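Local coordinates for 3-polyprenyl-4-hydroxybenzoate decarboxylase and related decarboxylases (PDB 6H6X), which catalyses the prenylated-FMN-dependent interconversion of 2-furoic acid and 2,5-furandicarboxylic acid as the UbiD-family enzyme HmfF, at residues B[123-132]-B[254-264]; B[158-166]-B[269-277]. The protein carries 8 engineered substitutions. One frame throughout, in Å; residues are numbered along the deposited sequence.

Contact 1. Residues B[123-132]-B[254-264]. With 4LU (1-deoxy-5-O-phosphono-1-(3,3,4,5-tetramethyl-9,11-dioxo-2,3,8,9,10,11-hexahydro-7H-quinolino[1,8-fg]pteridin-12-ium-7-y l)-D-ribitol), chain I.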
loop_
_atom_site.group_PDB
_atom_site.type_symbol
_atom_site.label_atom_id
_atom_site.label_comp_id
_atom_site.label_asym_id
_atom_site.label_seq_id
_atom_site.Cartn_x
_atom_site.Cartn_y
_atom_site.Cartn_z
ATOM N N HIS B 123 15.240 13.426 15.164
ATOM C CA HIS B 123 15.961 12.764 14.081
ATOM C C HIS B 123 17.455 13.094 14.120
ATOM O O HIS B 123 17.841 14.123 14.648
ATOM C CB HIS B 123 15.350 13.195 12.746
ATOM C CG HIS B 123 13.962 12.651 12.538
ATOM N ND1 HIS B 123 12.836 13.401 12.796
ATOM C CD2 HIS B 123 13.517 11.424 12.152
ATOM C CE1 HIS B 123 11.755 12.690 12.498
ATOM N NE2 HIS B 123 12.140 11.476 12.143
ATOM N N ALA B 124 18.263 12.211 13.522
ATOM C CA ALA B 124 19.752 12.274 13.472
ATOM C C ALA B 124 20.317 13.625 13.114
ATOM O O ALA B 124 21.124 14.174 13.849
ATOM C CB ALA B 124 20.283 11.245 12.467
ATOM N N GLY B 125 19.895 14.178 11.987
ATOM C CA GLY B 125 20.389 15.506 11.573
ATOM C C GLY B 125 19.919 16.746 12.348
ATOM O O GLY B 125 20.295 17.849 11.985
ATOM N N ASP B 126 19.074 16.590 13.375
ATOM C CA ASP B 126 18.464 17.753 14.061
ATOM C C ASP B 126 19.507 18.544 14.873
ATOM O O ASP B 126 20.320 17.944 15.572
ATOM C CB ASP B 126 17.319 17.318 15.021
ATOM C CG ASP B 126 16.021 16.881 14.295
ATOM O OD1 ASP B 126 15.890 16.929 13.044
ATOM O OD2 ASP B 126 15.100 16.500 15.028
ATOM N N ALA B 127 19.435 19.874 14.818
ATOM C CA ALA B 127 20.362 20.741 15.557
ATOM C C ALA B 127 20.330 20.638 17.082
ATOM O O ALA B 127 21.309 20.964 17.735
ATOM C CB ALA B 127 20.127 22.178 15.166
ATOM N N GLY B 128 19.204 20.218 17.643
ATOM C CA GLY B 128 19.093 20.003 19.076
ATOM C C GLY B 128 17.650 19.630 19.419
ATOM O O GLY B 128 16.896 19.192 18.550
ATOM N N PRO B 129 17.246 19.820 20.678
ATOM C CA PRO B 129 15.866 19.559 21.064
ATOM C C PRO B 129 14.901 20.541 20.392
ATOM O O PRO B 129 15.240 21.709 20.213
ATOM C CB PRO B 129 15.878 19.776 22.560
ATOM C CG PRO B 129 17.319 19.697 22.975
ATOM C CD PRO B 129 18.042 20.309 21.814
ATOM N N TYR B 130 13.738 20.043 19.970
ATOM C CA TYR B 130 12.720 20.871 19.326
ATOM C C TYR B 130 11.383 20.705 19.979
ATOM O O TYR B 130 10.984 19.592 20.305
ATOM C CB TYR B 130 12.564 20.495 17.861
ATOM C CG TYR B 130 13.437 21.292 16.938
ATOM C CD1 TYR B 130 14.740 20.938 16.730
ATOM C CD2 TYR B 130 12.937 22.375 16.240
ATOM C CE1 TYR B 130 15.556 21.654 15.871
ATOM C CE2 TYR B 130 13.731 23.092 15.390
ATOM C CZ TYR B 130 15.059 22.709 15.221
ATOM O OH TYR B 130 15.880 23.380 14.374
ATOM N N ILE B 131 10.696 21.825 20.160
ATOM C CA ILE B 131 9.286 21.842 20.578
ATOM C C ILE B 131 8.500 21.768 19.281
ATOM O O ILE B 131 8.633 22.648 18.451
ATOM C CB ILE B 131 8.947 23.145 21.344
ATOM C CG1 ILE B 131 9.803 23.230 22.624
ATOM C CG2 ILE B 131 7.466 23.223 21.674
ATOM C CD1 ILE B 131 9.616 24.518 23.382
ATOM N N THR B 132 7.709 20.707 19.114
ATOM C CA THR B 132 7.012 20.441 17.858
ATOM C C THR B 132 5.492 20.459 17.964
ATOM O O THR B 132 4.856 20.365 16.944
ATOM C CB THR B 132 7.399 19.083 17.286
ATOM O OG1 THR B 132 7.199 18.088 18.289
ATOM C CG2 THR B 132 8.877 19.084 16.920
ATOM N N GLU B 254 18.896 28.819 12.945
ATOM C CA GLU B 254 17.951 27.781 13.398
ATOM C C GLU B 254 18.083 26.613 12.428
ATOM O O GLU B 254 18.153 26.795 11.196
ATOM C CB GLU B 254 16.521 28.346 13.422
ATOM C CG GLU B 254 15.436 27.389 13.901
ATOM C CD GLU B 254 14.945 26.392 12.838
ATOM O OE1 GLU B 254 14.604 25.244 13.203
ATOM O OE2 GLU B 254 14.897 26.730 11.632
ATOM N N GLY B 255 18.088 25.412 12.963
ATOM C CA GLY B 255 18.162 24.249 12.092
ATOM C C GLY B 255 19.550 23.636 12.022
ATOM O O GLY B 255 20.442 24.118 12.715
ATOM N N PRO B 256 19.730 22.564 11.235
ATOM C CA PRO B 256 18.643 21.947 10.433
ATOM C C PRO B 256 17.695 21.040 11.247
ATOM O O PRO B 256 17.935 20.745 12.433
ATOM C CB PRO B 256 19.414 21.128 9.385
ATOM C CG PRO B 256 20.693 20.744 10.083
ATOM C CD PRO B 256 20.959 21.743 11.193
ATOM N N PHE B 257 16.650 20.573 10.577
ATOM C CA PHE B 257 15.579 19.819 11.240
ATOM C C PHE B 257 14.936 18.820 10.290
ATOM O O PHE B 257 14.595 19.179 9.163
ATOM C CB PHE B 257 14.555 20.848 11.755
ATOM C CG PHE B 257 13.367 20.269 12.464
ATOM C CD1 PHE B 257 13.480 19.820 13.765
ATOM C CD2 PHE B 257 12.115 20.188 11.836
ATOM C CE1 PHE B 257 12.386 19.298 14.435
ATOM C CE2 PHE B 257 11.022 19.706 12.522
ATOM C CZ PHE B 257 11.162 19.252 13.816
ATOM N N GLY B 258 14.730 17.586 10.742
ATOM C CA GLY B 258 13.904 16.625 9.976
ATOM C C GLY B 258 12.408 17.041 9.834
ATOM O O GLY B 258 11.704 17.222 10.834
ATOM N N GLU B 259 11.915 17.174 8.591
ATOM C CA GLU B 259 10.575 17.754 8.290
ATOM C C GLU B 259 9.556 16.735 7.708
ATOM O O GLU B 259 9.922 15.577 7.490
ATOM C CB GLU B 259 10.740 18.967 7.343
ATOM C CG GLU B 259 10.736 20.331 8.048
ATOM C CD GLU B 259 9.399 20.721 8.724
ATOM O OE1 GLU B 259 9.386 21.885 9.216
ATOM O OE2 GLU B 259 8.383 19.916 8.775
ATOM N N TYR B 260 8.315 17.194 7.449
ATOM C CA TYR B 260 7.163 16.370 6.879
ATOM C C TYR B 260 7.435 15.470 5.652
ATOM O O TYR B 260 6.943 14.308 5.620
ATOM C CB TYR B 260 5.875 17.233 6.588
ATOM C CG TYR B 260 6.071 18.334 5.565
ATOM C CD1 TYR B 260 5.959 18.081 4.171
ATOM C CD2 TYR B 260 6.429 19.641 5.984
ATOM C CE1 TYR B 260 6.183 19.109 3.245
ATOM C CE2 TYR B 260 6.661 20.659 5.057
ATOM C CZ TYR B 260 6.537 20.400 3.697
ATOM O OH TYR B 260 6.752 21.434 2.818
ATOM N N PRO B 261 8.200 15.989 4.635
ATOM C CA PRO B 261 8.407 15.110 3.472
ATOM C C PRO B 261 9.530 14.064 3.664
ATOM O O PRO B 261 9.892 13.440 2.678
ATOM C CB PRO B 261 8.712 16.103 2.325
ATOM C CG PRO B 261 9.257 17.341 3.008
ATOM C CD PRO B 261 9.051 17.199 4.521
ATOM N N ARG B 262 10.056 13.884 4.897
ATOM C CA ARG B 262 11.148 12.927 5.226
ATOM C C ARG B 262 12.515 13.403 4.643
ATOM O O ARG B 262 13.383 12.587 4.277
ATOM C CB ARG B 262 10.808 11.445 4.836
ATOM C CG ARG B 262 9.483 10.891 5.376
ATOM C CD ARG B 262 8.993 9.551 4.778
ATOM N NE ARG B 262 7.513 9.554 4.564
ATOM C CZ ARG B 262 6.750 8.531 4.132
ATOM N NH1 ARG B 262 7.282 7.317 3.868
ATOM N NH2 ARG B 262 5.422 8.729 3.971
ATOM N N TYR B 263 12.678 14.725 4.541
ATOM C CA TYR B 263 13.982 15.381 4.273
ATOM C C TYR B 263 14.281 16.447 5.307
ATOM O O TYR B 263 13.375 16.965 5.983
ATOM C CB TYR B 263 14.024 16.075 2.903
ATOM C CG TYR B 263 13.751 15.136 1.770
ATOM C CD1 TYR B 263 14.700 14.179 1.394
ATOM C CD2 TYR B 263 12.530 15.189 1.075
ATOM C CE1 TYR B 263 14.450 13.303 0.338
ATOM C CE2 TYR B 263 12.252 14.307 0.042
ATOM C CZ TYR B 263 13.215 13.373 -0.346
ATOM O OH TYR B 263 12.944 12.499 -1.384
ATOM N N TYR B 264 15.553 16.808 5.368
ATOM C CA TYR B 264 15.994 17.853 6.258
ATOM C C TYR B 264 15.612 19.226 5.714
ATOM O O TYR B 264 15.783 19.496 4.520
ATOM C CB TYR B 264 17.487 17.686 6.579
ATOM C CG TYR B 264 17.673 16.490 7.515
ATOM C CD1 TYR B 264 17.278 16.573 8.875
ATOM C CD2 TYR B 264 18.168 15.260 7.048
ATOM C CE1 TYR B 264 17.409 15.490 9.744
ATOM C CE2 TYR B 264 18.293 14.166 7.913
ATOM C CZ TYR B 264 17.915 14.281 9.265
ATOM O OH TYR B 264 18.039 13.186 10.113
HETATM C C9 4LU I . 2.366 22.387 11.334
HETATM C C8 4LU I . 2.357 21.215 12.147
HETATM C C7 4LU I . 3.522 20.671 12.697
HETATM C C10 4LU I . 4.735 25.050 10.136
HETATM C C6 4LU I . 4.853 21.216 12.206
HETATM N N3 4LU I . 6.807 26.885 10.500
HETATM C C2 4LU I . 5.659 27.260 9.850
HETATM C C13 4LU I . 6.574 19.434 13.339
HETATM C C5 4LU I . 6.257 20.776 12.712
HETATM C C1 4LU I . 7.238 22.436 11.183
HETATM O O2 4LU I . 5.542 28.451 9.424
HETATM N N1 4LU I . 4.642 26.362 9.684
HETATM C C4 4LU I . 6.998 25.621 10.985
HETATM O O4 4LU I . 8.058 25.322 11.591
HETATM C C4A 4LU I . 5.903 24.605 10.800
HETATM N N5 4LU I . 5.995 23.267 11.309
HETATM C C3 4LU I . 7.417 21.535 12.166
HETATM C C12 4LU I . 6.293 21.567 14.052
HETATM C C5A 4LU I . 4.811 22.509 11.517
HETATM C C7M 4LU I . 3.462 19.407 13.553
HETATM C C8M 4LU I . 0.991 20.646 12.424
HETATM C C9A 4LU I . 3.547 23.054 10.946
HETATM N N10 4LU I . 3.657 24.138 9.993
HETATM C "C1'" 4LU I . 2.494 24.617 9.249
HETATM C "C2'" 4LU I . 1.622 25.709 9.910
HETATM O "O2'" 4LU I . 1.352 25.468 11.295
HETATM C "C3'" 4LU I . 0.287 25.734 9.184
HETATM O "O3'" 4LU I . 0.514 25.796 7.773
HETATM C "C4'" 4LU I . -0.615 26.871 9.673
HETATM O "O4'" 4LU I . -2.029 26.685 9.365
HETATM C "C5'" 4LU I . -0.251 28.256 9.165
HETATM O "O5'" 4LU I . -1.277 29.048 9.802
HETATM P P 4LU I . -1.680 30.545 9.313
HETATM O O2P 4LU I . -2.634 31.121 10.375
HETATM O O3P 4LU I . -0.351 31.355 9.307
HETATM O O1P 4LU I . -2.365 30.329 7.963
HETATM O O HOH W 1 12.807 15.968 13.013
#

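Contact 2. Residues B[158-166]-B[269-277]. With 4LU (1-deoxy-5-O-phosphono-1-(3,3,4,5-tetramethyl-9,11-dioxo-2,3,8,9,10,11-hexahydro-7H-quinolino[1,8-fg]pteridin-12-ium-7-y l)-D-ribitol), chain I.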
loop_
_atom_site.group_PDB
_atom_site.type_symbol
_atom_site.label_atom_id
_atom_site.label_comp_id
_atom_site.label_asym_id
_atom_site.label_seq_id
_atom_site.Cartn_x
_atom_site.Cartn_y
_atom_site.Cartn_z
ATOM N N PRO B 158 18.536 28.627 27.832
ATOM C CA PRO B 158 17.568 28.472 28.940
ATOM C C PRO B 158 16.202 29.165 28.727
ATOM O O PRO B 158 15.176 28.638 29.150
ATOM C CB PRO B 158 18.308 29.057 30.169
ATOM C CG PRO B 158 19.564 29.699 29.655
ATOM C CD PRO B 158 19.853 29.123 28.296
ATOM N N ASP B 159 16.227 30.310 28.055
ATOM C CA ASP B 159 15.065 31.158 27.858
ATOM C C ASP B 159 15.012 31.694 26.425
ATOM O O ASP B 159 14.486 32.782 26.170
ATOM C CB ASP B 159 15.125 32.334 28.864
ATOM C CG ASP B 159 16.264 33.353 28.555
ATOM O OD1 ASP B 159 17.262 32.998 27.876
ATOM O OD2 ASP B 159 16.131 34.519 28.990
ATOM N N ARG B 160 15.548 30.923 25.482
ATOM C CA ARG B 160 15.615 31.371 24.102
ATOM C C ARG B 160 15.175 30.245 23.150
ATOM O O ARG B 160 15.538 29.090 23.357
ATOM C CB ARG B 160 17.045 31.784 23.823
ATOM C CG ARG B 160 17.181 32.875 22.796
ATOM C CD ARG B 160 18.627 33.366 22.797
ATOM N NE ARG B 160 18.867 34.410 21.817
ATOM C CZ ARG B 160 18.604 35.708 21.993
ATOM N NH1 ARG B 160 18.059 36.167 23.128
ATOM N NH2 ARG B 160 18.886 36.569 21.017
ATOM N N LEU B 161 14.437 30.601 22.095
ATOM C CA LEU B 161 14.020 29.645 21.081
ATOM C C LEU B 161 14.211 30.217 19.708
ATOM O O LEU B 161 13.902 31.379 19.499
ATOM C CB LEU B 161 12.521 29.345 21.221
ATOM C CG LEU B 161 12.063 28.778 22.544
ATOM C CD1 LEU B 161 10.542 28.801 22.528
ATOM C CD2 LEU B 161 12.575 27.387 22.741
ATOM N N GLY B 162 14.657 29.399 18.764
ATOM C CA GLY B 162 14.667 29.766 17.331
ATOM C C GLY B 162 13.390 29.265 16.683
ATOM O O GLY B 162 12.887 28.197 16.993
ATOM N N ILE B 163 12.866 30.018 15.752
ATOM C CA ILE B 163 11.561 29.725 15.206
ATOM C C ILE B 163 11.617 29.853 13.687
ATOM O O ILE B 163 12.112 30.812 13.161
ATOM C CB ILE B 163 10.478 30.635 15.841
ATOM C CG1 ILE B 163 9.095 30.248 15.314
ATOM C CG2 ILE B 163 10.754 32.101 15.563
ATOM C CD1 ILE B 163 7.968 31.106 15.849
ATOM N N LEU B 164 11.125 28.837 13.008
ATOM C CA LEU B 164 10.857 28.891 11.582
ATOM C C LEU B 164 9.481 29.495 11.382
ATOM O O LEU B 164 8.500 28.933 11.854
ATOM C CB LEU B 164 10.933 27.490 10.977
ATOM C CG LEU B 164 10.366 27.402 9.553
ATOM C CD1 LEU B 164 11.208 28.223 8.601
ATOM C CD2 LEU B 164 10.266 25.960 9.076
ATOM N N ILE B 165 9.402 30.647 10.727
ATOM C CA ILE B 165 8.131 31.250 10.354
ATOM C C ILE B 165 8.029 31.327 8.820
ATOM O O ILE B 165 8.707 32.130 8.186
ATOM C CB ILE B 165 7.958 32.668 10.975
ATOM C CG1 ILE B 165 8.355 32.693 12.450
ATOM C CG2 ILE B 165 6.521 33.178 10.835
ATOM C CD1 ILE B 165 8.186 34.061 13.083
ATOM N N LEU B 166 7.162 30.519 8.232
ATOM C CA LEU B 166 6.880 30.606 6.793
ATOM C C LEU B 166 6.061 31.884 6.502
ATOM O O LEU B 166 5.427 32.426 7.413
ATOM C CB LEU B 166 6.138 29.350 6.316
ATOM C CG LEU B 166 6.911 28.039 6.545
ATOM C CD1 LEU B 166 6.029 26.812 6.265
ATOM C CD2 LEU B 166 8.201 28.004 5.738
ATOM N N PRO B 269 19.636 31.734 9.073
ATOM C CA PRO B 269 19.325 32.766 10.087
ATOM C C PRO B 269 17.822 33.112 10.160
ATOM O O PRO B 269 17.210 33.473 9.142
ATOM C CB PRO B 269 20.145 33.994 9.614
ATOM C CG PRO B 269 21.114 33.485 8.600
ATOM C CD PRO B 269 20.467 32.285 7.978
ATOM N N ARG B 270 17.246 33.030 11.362
ATOM C CA ARG B 270 15.788 33.103 11.559
ATOM C C ARG B 270 15.419 33.816 12.849
ATOM O O ARG B 270 16.286 34.042 13.704
ATOM C CB ARG B 270 15.208 31.675 11.558
ATOM C CG ARG B 270 15.091 31.124 10.142
ATOM C CD ARG B 270 14.583 29.714 10.043
ATOM N NE ARG B 270 14.706 29.266 8.660
ATOM C CZ ARG B 270 15.374 28.187 8.245
ATOM N NH1 ARG B 270 16.012 27.365 9.086
ATOM N NH2 ARG B 270 15.388 27.920 6.947
ATOM N N PRO B 271 14.124 34.150 13.023
ATOM C CA PRO B 271 13.783 34.896 14.234
ATOM C C PRO B 271 14.008 34.127 15.497
ATOM O O PRO B 271 14.242 32.917 15.482
ATOM C CB PRO B 271 12.317 35.231 14.043
ATOM C CG PRO B 271 12.208 35.390 12.568
ATOM C CD PRO B 271 13.077 34.295 12.001
ATOM N N VAL B 272 13.928 34.857 16.595
ATOM C CA VAL B 272 14.236 34.341 17.918
ATOM C C VAL B 272 13.126 34.769 18.893
ATOM O O VAL B 272 12.666 35.872 18.844
ATOM C CB VAL B 272 15.598 34.890 18.401
ATOM C CG1 VAL B 272 15.905 34.440 19.816
ATOM C CG2 VAL B 272 16.703 34.414 17.468
ATOM N N VAL B 273 12.724 33.867 19.769
ATOM C CA VAL B 273 11.772 34.122 20.797
ATOM C C VAL B 273 12.545 34.150 22.092
ATOM O O VAL B 273 13.259 33.197 22.386
ATOM C CB VAL B 273 10.727 32.965 20.912
ATOM C CG1 VAL B 273 9.820 33.149 22.128
ATOM C CG2 VAL B 273 9.887 32.874 19.647
ATOM N N GLU B 274 12.390 35.229 22.858
ATOM C CA GLU B 274 12.822 35.292 24.259
ATOM C C GLU B 274 11.627 34.929 25.125
ATOM O O GLU B 274 10.550 35.518 24.985
ATOM C CB GLU B 274 13.307 36.710 24.611
ATOM C CG GLU B 274 13.584 36.969 26.099
ATOM C CD GLU B 274 14.280 38.323 26.373
ATOM O OE1 GLU B 274 13.751 39.133 27.179
ATOM O OE2 GLU B 274 15.360 38.594 25.794
ATOM N N VAL B 275 11.815 34.002 26.055
ATOM C CA VAL B 275 10.712 33.563 26.901
ATOM C C VAL B 275 10.735 34.333 28.225
ATOM O O VAL B 275 11.790 34.447 28.873
ATOM C CB VAL B 275 10.572 32.010 27.016
ATOM C CG1 VAL B 275 11.600 31.266 26.204
ATOM C CG2 VAL B 275 10.481 31.475 28.443
ATOM N N THR B 276 9.566 34.883 28.574
ATOM C CA THR B 276 9.380 35.712 29.763
ATOM C C THR B 276 8.608 35.023 30.885
ATOM O O THR B 276 8.572 35.534 31.994
ATOM C CB THR B 276 8.696 37.025 29.398
ATOM O OG1 THR B 276 7.416 36.771 28.808
ATOM C CG2 THR B 276 9.561 37.801 28.383
ATOM N N ALA B 277 8.035 33.850 30.622
ATOM C CA ALA B 277 7.390 33.069 31.653
ATOM C C ALA B 277 6.937 31.714 31.142
ATOM O O ALA B 277 6.738 31.533 29.956
ATOM C CB ALA B 277 6.173 33.822 32.207
HETATM C C9 4LU I . 2.366 22.387 11.334
HETATM C C8 4LU I . 2.357 21.215 12.147
HETATM C C7 4LU I . 3.522 20.671 12.697
HETATM C C10 4LU I . 4.735 25.050 10.136
HETATM C C6 4LU I . 4.853 21.216 12.206
HETATM N N3 4LU I . 6.807 26.885 10.500
HETATM C C2 4LU I . 5.659 27.260 9.850
HETATM C C13 4LU I . 6.574 19.434 13.339
HETATM C C5 4LU I . 6.257 20.776 12.712
HETATM C C1 4LU I . 7.238 22.436 11.183
HETATM O O2 4LU I . 5.542 28.451 9.424
HETATM N N1 4LU I . 4.642 26.362 9.684
HETATM C C4 4LU I . 6.998 25.621 10.985
HETATM O O4 4LU I . 8.058 25.322 11.591
HETATM C C4A 4LU I . 5.903 24.605 10.800
HETATM N N5 4LU I . 5.995 23.267 11.309
HETATM C C3 4LU I . 7.417 21.535 12.166
HETATM C C12 4LU I . 6.293 21.567 14.052
HETATM C C5A 4LU I . 4.811 22.509 11.517
HETATM C C7M 4LU I . 3.462 19.407 13.553
HETATM C C8M 4LU I . 0.991 20.646 12.424
HETATM C C9A 4LU I . 3.547 23.054 10.946
HETATM N N10 4LU I . 3.657 24.138 9.993
HETATM C "C1'" 4LU I . 2.494 24.617 9.249
HETATM C "C2'" 4LU I . 1.622 25.709 9.910
HETATM O "O2'" 4LU I . 1.352 25.468 11.295
HETATM C "C3'" 4LU I . 0.287 25.734 9.184
HETATM O "O3'" 4LU I . 0.514 25.796 7.773
HETATM C "C4'" 4LU I . -0.615 26.871 9.673
HETATM O "O4'" 4LU I . -2.029 26.685 9.365
HETATM C "C5'" 4LU I . -0.251 28.256 9.165
HETATM O "O5'" 4LU I . -1.277 29.048 9.802
HETATM P P 4LU I . -1.680 30.545 9.313
HETATM O O2P 4LU I . -2.634 31.121 10.375
HETATM O O3P 4LU I . -0.351 31.355 9.307
HETATM O O1P 4LU I . -2.365 30.329 7.963
#

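Contact 1. Residues B[123-132]-B[254-264]
Phe257 lays the CD1 corner of its ring over the centre of one face of Tyr130, 3.3 Å above the plane; the two rings lie oblique, their planes 42° apart. At the same tyrosine's rim, OH donates to Glu254 OE1 at 2.5 Å, from above the carboxylate plane. A phenylalanine in place of Tyr130 would probably keep the ring contact but leave Glu254 OE1 without this donor. Asp126 CG, anti to the carbonyl carbon (chi1 -73°), carries OD1 to the Gly258 N-H at 2.7 Å, almost straight, and the oxygen lies against Phe257. Ala127 N adds a bond to Pro256 O. A type I turn, His123 to Asp126, brings the Gly125 N-H to Tyr264 OH at 2.8 Å; glycine suits it, since a CB would collide with the Tyr264 ring. This loop, leading into strand 130-139, packs on the end of strand 252-258 in the Rift-related, FMN-binding region. Further out, His123 N donates to Asp126 OD2 at 3.1 Å from above the carboxylate plane, and water 1 links that oxygen, His123 ND1 and Gly258 O. Glu259 OE1, two residues on from Phe257, lies 3.0 Å from the flavin's C1, and Arg152 forms salt bridges with both Glu254 and Glu259.

Contact 2. Residues B[158-166]-B[269-277]
Across one face of the Arg160 guanidinium lies Val272 CG1, 3.5 Å above the plane and displaced toward its rim. Arg160 is extended from CG to NE (chi2 170°, chi3 179°), which carries the guanidinium across the valine's CG1, while NH2 finds its salt-bridge partner in Glu252. The Arg270 guanidinium is met obliquely by Leu164 CD1, 3.7 Å from NE; these two side chains run side by side in the same direction, the leucine's CD1 resting against CD and NE while NH1 pairs with Glu254. Between the arginines the backbones are joined as antiparallel strands. Leu161 and Val273 form a hydrogen-bonded pair, with Val273 N to Leu161 O at 2.8 Å and Leu161 N to Val273 O at 2.9 Å. Bonds from Val275 N to Asp159 O and from Ile163 N to Pro271 O extend the pairing, both donors standing above the acceptor's carbonyl plane. Pro271 lacks an N-H but still offers its carbonyl, and its CB meets Ile163 CG2 at 3.8 Å, the side chains crossing at about a right angle. Branched Val273 packs against Leu161, suiting the buried face they share. Past the strand, Leu164 O accepts from flavin N3 at 3.0 Å and Leu166 N donates to O2 at 2.9 Å. The antiparallel pair thus runs into a loop whose backbone reads the pyrimidine edge, part of the prenylated-FMN site of this UbiD-family enzyme.

Contacts 1 and 2 have centres about 16 Å apart and belong to the same antiparallel sheet within the Rift-related region. Their segments alternate along the chain, 123-132, 158-166, 254-264 and 269-277, and strands 252-258 and 264-280, which follow one another, are neighbours in the sheet. The contacts meet directly through the salt bridge of Glu254 OE2 with Arg270 NH1, 2.9 Å long, and Glu254 CG also packs beside Gly162 and Ile163. Both reach the prenylated flavin, contact 1 near the added prenyl-derived ring and contact 2 at the pyrimidine edge, so loops leaving strands of one sheet reach two parts of the cofactor.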